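Local coordinates for protein endo-beta-mannanase (Opitutaceae bacterium TAV5, PDB 7BOB) that probably removes mannose units from the chain ends of beta-1,4-mannans as a homotrimeric family 5 glycoside hydrolase of a termite-hindgut bacterium, at residues Arg486-Glu491 with Leu540-Arg545; Thr503-Gly508 with Ile530-Asn535. One frame throughout, in Å; residues are numbered along the deposited sequence.

Interaction 1: Arg486-Glu491 with Leu540-Arg545; sequences RLVGAE and LVLRHR
The C-terminal end of helix 482-488, closed by G489 with positive phi, is met by H544 of strand 539-546 in the C-terminal alpha/beta domain, whose five parallel strands have an order consistent with a flavodoxin-like fold. The H544 ring reaches the carbonyl end of the helix because CG lies trans to the backbone N (chi1 -171°). Its ND1 donates a nearly straight bond (170°) to L487 O at 3.1 Å; L487 O lies in the plane of the ring, whereas H544 ND1 stands well above the L487 carbonyl plane. R486 O is also at the ring edge, 3.1 Å from H544 CE1, and two helix-end carbonyls facing ND1 and CE1 would probably favour a positively charged imidazole. Over one face lies G489 CA, a CH-pi contact 3.6 Å from the ring centroid. Any CB on G489 would collide with H544 CG and also press on the preceding carbonyl oxygen. Cutting H544 back to an alanine is likely to leave L487 O without this donor and G489 CA without the ring face it packs on. A528 also packs on H544 and L542. L542 points at the other segment: its CD1 touches V488 CG1 at 3.8 Å and A490 CB at 3.5 Å.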
loop_
_atom_site.group_PDB
_atom_site.type_symbol
_atom_site.label_atom_id
_atom_site.label_comp_id
_atom_site.label_asym_id
_atom_site.label_seq_id
_atom_site.Cartn_x
_atom_site.Cartn_y
_atom_site.Cartn_z
ATOM N N ARG A 486 -7.470 33.796 -16.409
ATOM C CA ARG A 486 -7.185 35.233 -16.419
ATOM C C ARG A 486 -5.892 35.564 -15.692
ATOM O O ARG A 486 -5.254 36.573 -16.012
ATOM C CB ARG A 486 -8.345 36.023 -15.801
ATOM C CG ARG A 486 -9.667 35.751 -16.505
ATOM C CD ARG A 486 -10.764 36.732 -16.112
ATOM N NE ARG A 486 -11.183 36.569 -14.716
ATOM C CZ ARG A 486 -12.335 36.016 -14.327
ATOM N NH1 ARG A 486 -13.205 35.553 -15.232
ATOM N NH2 ARG A 486 -12.614 35.920 -13.029
ATOM N N LEU A 487 -5.488 34.747 -14.712
ATOM C CA LEU A 487 -4.242 35.023 -14.003
ATOM C C LEU A 487 -3.033 34.489 -14.759
ATOM O O LEU A 487 -2.030 35.194 -14.916
ATOM C CB LEU A 487 -4.281 34.427 -12.602
ATOM C CG LEU A 487 -3.070 34.743 -11.720
ATOM C CD1 LEU A 487 -2.718 36.227 -11.782
ATOM C CD2 LEU A 487 -3.351 34.316 -10.294
ATOM N N VAL A 488 -3.095 33.242 -15.222
ATOM C CA VAL A 488 -1.988 32.715 -16.010
ATOM C C VAL A 488 -1.896 33.440 -17.354
ATOM O O VAL A 488 -0.797 33.691 -17.864
ATOM C CB VAL A 488 -2.149 31.195 -16.190
ATOM C CG1 VAL A 488 -1.253 30.686 -17.337
ATOM C CG2 VAL A 488 -1.846 30.479 -14.890
ATOM N N GLY A 489 -3.041 33.795 -17.934
ATOM C CA GLY A 489 -3.085 34.409 -19.244
ATOM C C GLY A 489 -3.260 33.449 -20.405
ATOM O O GLY A 489 -2.769 33.729 -21.502
ATOM N N ALA A 490 -3.957 32.330 -20.201
ATOM C CA ALA A 490 -4.086 31.276 -21.195
ATOM C C ALA A 490 -5.225 30.356 -20.771
ATOM O O ALA A 490 -5.533 30.254 -19.585
ATOM C CB ALA A 490 -2.781 30.490 -21.339
ATOM N N GLU A 491 -5.868 29.736 -21.754
ATOM C CA GLU A 491 -6.931 28.763 -21.556
ATOM C C GLU A 491 -6.447 27.380 -21.970
ATOM O O GLU A 491 -5.549 27.246 -22.811
ATOM C CB GLU A 491 -8.169 29.122 -22.383
ATOM C CG GLU A 491 -9.059 30.153 -21.758
ATOM C CD GLU A 491 -9.920 30.858 -22.782
ATOM O OE1 GLU A 491 -10.103 30.314 -23.890
ATOM O OE2 GLU A 491 -10.406 31.967 -22.482
ATOM N N LEU A 540 5.608 26.096 -23.285
ATOM C CA LEU A 540 6.043 25.475 -22.039
ATOM C C LEU A 540 6.196 26.463 -20.884
ATOM O O LEU A 540 5.859 26.114 -19.749
ATOM C CB LEU A 540 7.358 24.715 -22.267
ATOM C CG LEU A 540 7.858 23.976 -21.027
ATOM C CD1 LEU A 540 6.793 22.996 -20.525
ATOM C CD2 LEU A 540 9.182 23.266 -21.293
ATOM N N VAL A 541 6.693 27.677 -21.136
ATOM C CA VAL A 541 6.739 28.740 -20.130
ATOM C C VAL A 541 6.002 29.959 -20.672
ATOM O O VAL A 541 6.339 30.470 -21.749
ATOM C CB VAL A 541 8.176 29.122 -19.728
ATOM C CG1 VAL A 541 8.138 30.192 -18.651
ATOM C CG2 VAL A 541 8.962 27.906 -19.228
ATOM N N LEU A 542 5.001 30.420 -19.937
ATOM C CA LEU A 542 4.264 31.631 -20.260
ATOM C C LEU A 542 4.675 32.777 -19.339
ATOM O O LEU A 542 5.165 32.564 -18.223
ATOM C CB LEU A 542 2.758 31.407 -20.137
ATOM C CG LEU A 542 2.153 30.157 -20.750
ATOM C CD1 LEU A 542 0.642 30.161 -20.534
ATOM C CD2 LEU A 542 2.490 30.075 -22.242
ATOM N N ARG A 543 4.447 34.006 -19.817
ATOM C CA ARG A 543 4.696 35.224 -19.038
ATOM C C ARG A 543 3.554 36.206 -19.266
ATOM O O ARG A 543 3.253 36.555 -20.411
ATOM C CB ARG A 543 6.038 35.880 -19.411
ATOM C CG ARG A 543 6.451 37.018 -18.474
ATOM C CD ARG A 543 7.963 37.244 -18.441
ATOM N NE ARG A 543 8.633 36.333 -17.518
ATOM C CZ ARG A 543 9.948 36.114 -17.479
ATOM N NH1 ARG A 543 10.769 36.753 -18.312
ATOM N NH2 ARG A 543 10.444 35.252 -16.590
ATOM N N HIS A 544 2.921 36.644 -18.183
ATOM C CA HIS A 544 1.683 37.408 -18.260
ATOM C C HIS A 544 1.772 38.569 -17.297
ATOM O O HIS A 544 1.965 38.360 -16.093
ATOM C CB HIS A 544 0.470 36.540 -17.912
ATOM C CG HIS A 544 -0.846 37.205 -18.168
ATOM N ND1 HIS A 544 -1.979 36.921 -17.437
ATOM C CD2 HIS A 544 -1.214 38.135 -19.082
ATOM C CE1 HIS A 544 -2.987 37.647 -17.888
ATOM N NE2 HIS A 544 -2.550 38.392 -18.887
ATOM N N ARG A 545 1.610 39.782 -17.809
ATOM C CA ARG A 545 1.601 40.952 -16.946
ATOM C C ARG A 545 0.168 41.295 -16.573
ATOM O O ARG A 545 -0.734 41.254 -17.425
ATOM C CB ARG A 545 2.307 42.113 -17.646
ATOM C CG ARG A 545 3.816 41.905 -17.709
ATOM C CD ARG A 545 4.568 43.243 -17.908
ATOM N NE ARG A 545 4.075 44.330 -17.065
ATOM C CZ ARG A 545 4.485 44.495 -15.809
ATOM N NH1 ARG A 545 5.352 43.670 -15.288
ATOM N NH2 ARG A 545 4.051 45.471 -15.049
#

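Interaction 2: Thr503-Gly508 with Ile530-Asn535; sequences TATDEG and ILMTDN
One hydroxyl, T503 OG1, does double duty here: it donates a hydrogen bond to T533 O and has the methyl end of M532 beside it. The T503 OG1 to T533 O bond measures 2.9 Å and enters above the carbonyl plane. It is a side-chain bond to backbone, not a rung between paired strands; segments 503-505 and 530-533 run at 126° to one another, their axes 7.2 Å apart at the closest. T503 holds OG1 anti to its own backbone N (chi1 -169°), which carries the hydroxyl to the strand opposite. T503 and M532 are the two main contributors to the buried surface. The M532 chain is extended as far as SD and then bends at chi3 (47°), bringing CE round to T503, 3.2 Å from OG1 and 3.9 Å from CG2. The sulfur itself rests against the next threonine on this side of the hairpin strand, with M532 SD 3.7 Å from T505 CG2. Thus the thioether lies across both threonines, crossing T503 at about a right angle. W579 of helix 569-583 packs on both M532 and T505. Just after the edge strand, D534 turns away to pair with R520 and to accept a bond from S538 N. Beyond T505 the chain reverses through D506 and E507; T505 and G508 are joined by two weak backbone bonds, and E507 N adds a weak bond to T505 OG1, 3.5 Å long. The arrangement is that of a two-residue-loop beta hairpin, strands 501-505 and 508-512, laid by its side chains over the outermost strand of the mixed sheet.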
loop_
_atom_site.group_PDB
_atom_site.type_symbol
_atom_site.label_atom_id
_atom_site.label_comp_id
_atom_site.label_asym_id
_atom_site.label_seq_id
_atom_site.Cartn_x
_atom_site.Cartn_y
_atom_site.Cartn_z
ATOM N N THR A 503 13.619 21.296 -23.526
ATOM C CA THR A 503 13.629 22.740 -23.703
ATOM C C THR A 503 15.039 23.268 -23.435
ATOM O O THR A 503 15.979 22.504 -23.194
ATOM C CB THR A 503 12.591 23.398 -22.783
ATOM O OG1 THR A 503 12.423 24.773 -23.153
ATOM C CG2 THR A 503 13.047 23.313 -21.313
ATOM N N ALA A 504 15.177 24.595 -23.472
ATOM C CA ALA A 504 16.463 25.234 -23.201
ATOM C C ALA A 504 16.230 26.677 -22.783
ATOM O O ALA A 504 15.522 27.409 -23.482
ATOM C CB ALA A 504 17.378 25.197 -24.434
ATOM N N THR A 505 16.816 27.079 -21.653
ATOM C CA THR A 505 16.975 28.497 -21.370
ATOM C C THR A 505 18.282 28.959 -22.015
ATOM O O THR A 505 18.970 28.194 -22.699
ATOM C CB THR A 505 16.968 28.797 -19.865
ATOM O OG1 THR A 505 18.103 28.186 -19.237
ATOM C CG2 THR A 505 15.683 28.316 -19.189
ATOM N N ASP A 506 18.659 30.212 -21.773
ATOM C CA ASP A 506 19.877 30.737 -22.379
ATOM C C ASP A 506 21.148 30.138 -21.788
ATOM O O ASP A 506 22.236 30.417 -22.304
ATOM C CB ASP A 506 19.907 32.262 -22.258
ATOM C CG ASP A 506 18.828 32.930 -23.095
ATOM O OD1 ASP A 506 18.452 32.361 -24.145
ATOM O OD2 ASP A 506 18.356 34.018 -22.701
ATOM N N GLU A 507 21.047 29.324 -20.735
ATOM C CA GLU A 507 22.233 28.744 -20.125
ATOM C C GLU A 507 22.410 27.260 -20.423
ATOM O O GLU A 507 23.514 26.737 -20.232
ATOM C CB GLU A 507 22.210 28.944 -18.603
ATOM C CG GLU A 507 22.145 30.399 -18.124
ATOM C CD GLU A 507 21.116 30.577 -17.012
ATOM O OE1 GLU A 507 19.917 30.713 -17.348
ATOM O OE2 GLU A 507 21.491 30.553 -15.812
ATOM N N GLY A 508 21.368 26.563 -20.870
ATOM C CA GLY A 508 21.496 25.152 -21.136
ATOM C C GLY A 508 20.179 24.432 -21.330
ATOM O O GLY A 508 19.088 25.016 -21.268
ATOM N N ILE A 530 4.439 33.739 -24.922
ATOM C CA ILE A 530 5.100 32.444 -24.840
ATOM C C ILE A 530 6.590 32.701 -24.640
ATOM O O ILE A 530 7.298 33.086 -25.571
ATOM C CB ILE A 530 4.821 31.599 -26.087
ATOM C CG1 ILE A 530 3.369 31.114 -26.057
ATOM C CG2 ILE A 530 5.768 30.412 -26.171
ATOM C CD1 ILE A 530 2.888 30.545 -27.387
ATOM N N LEU A 531 7.068 32.497 -23.417
ATOM C CA LEU A 531 8.465 32.788 -23.125
ATOM C C LEU A 531 9.392 31.669 -23.594
ATOM O O LEU A 531 10.514 31.945 -24.038
ATOM C CB LEU A 531 8.633 33.052 -21.633
ATOM C CG LEU A 531 9.904 33.725 -21.120
ATOM C CD1 LEU A 531 9.867 35.231 -21.330
ATOM C CD2 LEU A 531 10.086 33.405 -19.627
ATOM N N MET A 532 8.945 30.417 -23.525
ATOM C CA MET A 532 9.742 29.276 -23.952
ATOM C C MET A 532 8.811 28.225 -24.534
ATOM O O MET A 532 7.639 28.132 -24.158
ATOM C CB MET A 532 10.545 28.654 -22.800
ATOM C CG MET A 532 11.702 29.485 -22.300
ATOM S SD MET A 532 12.333 28.900 -20.706
ATOM C CE MET A 532 12.433 27.128 -21.038
ATOM N N THR A 533 9.351 27.420 -25.437
ATOM C CA THR A 533 8.629 26.312 -26.031
ATOM C C THR A 533 9.406 25.048 -25.727
ATOM O O THR A 533 10.597 25.101 -25.415
ATOM C CB THR A 533 8.478 26.479 -27.561
ATOM O OG1 THR A 533 9.750 26.827 -28.134
ATOM C CG2 THR A 533 7.483 27.584 -27.884
ATOM N N ASP A 534 8.738 23.907 -25.812
ATOM C CA ASP A 534 9.514 22.680 -25.819
ATOM C C ASP A 534 10.165 22.530 -27.199
ATOM O O ASP A 534 10.003 23.382 -28.083
ATOM C CB ASP A 534 8.649 21.478 -25.426
ATOM C CG ASP A 534 7.515 21.238 -26.390
ATOM O OD1 ASP A 534 7.271 22.128 -27.232
ATOM O OD2 ASP A 534 6.868 20.165 -26.306
ATOM N N ASN A 535 10.940 21.459 -27.383
ATOM C CA ASN A 535 11.723 21.344 -28.603
ATOM C C ASN A 535 10.864 20.969 -29.807
ATOM O O ASN A 535 11.324 21.108 -30.945
ATOM C CB ASN A 535 12.896 20.360 -28.401
ATOM C CG ASN A 535 12.466 18.880 -28.383
ATOM O OD1 ASN A 535 11.286 18.546 -28.228
ATOM N ND2 ASN A 535 13.447 17.984 -28.529
#

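In the fold
Interactions 1 and 2 lie side by side in the C-terminal domain, their centres 16 Å apart, joined by neighbouring strands 529-533 and 539-546. These strands pair antiparallel through probable backbone bonds from L531 N to V541 O (2.7 Å) and L540 N to M532 O (3.0 Å), at a classic beta bulge. Packing of L540 CD2 on T503 CB (3.7 Å) carries the contact on to the hairpin of interaction 2. Strand 490-496, which starts in interaction 1, is followed in the chain by strand 501-505. The centres lie 34 and 36 Å from the chain centre. Family 5 enzymes carry their active site in the (beta/alpha)8 barrel, here N-terminal, so both contacts probably lie away from it. E491 touches S288 of the second subunit.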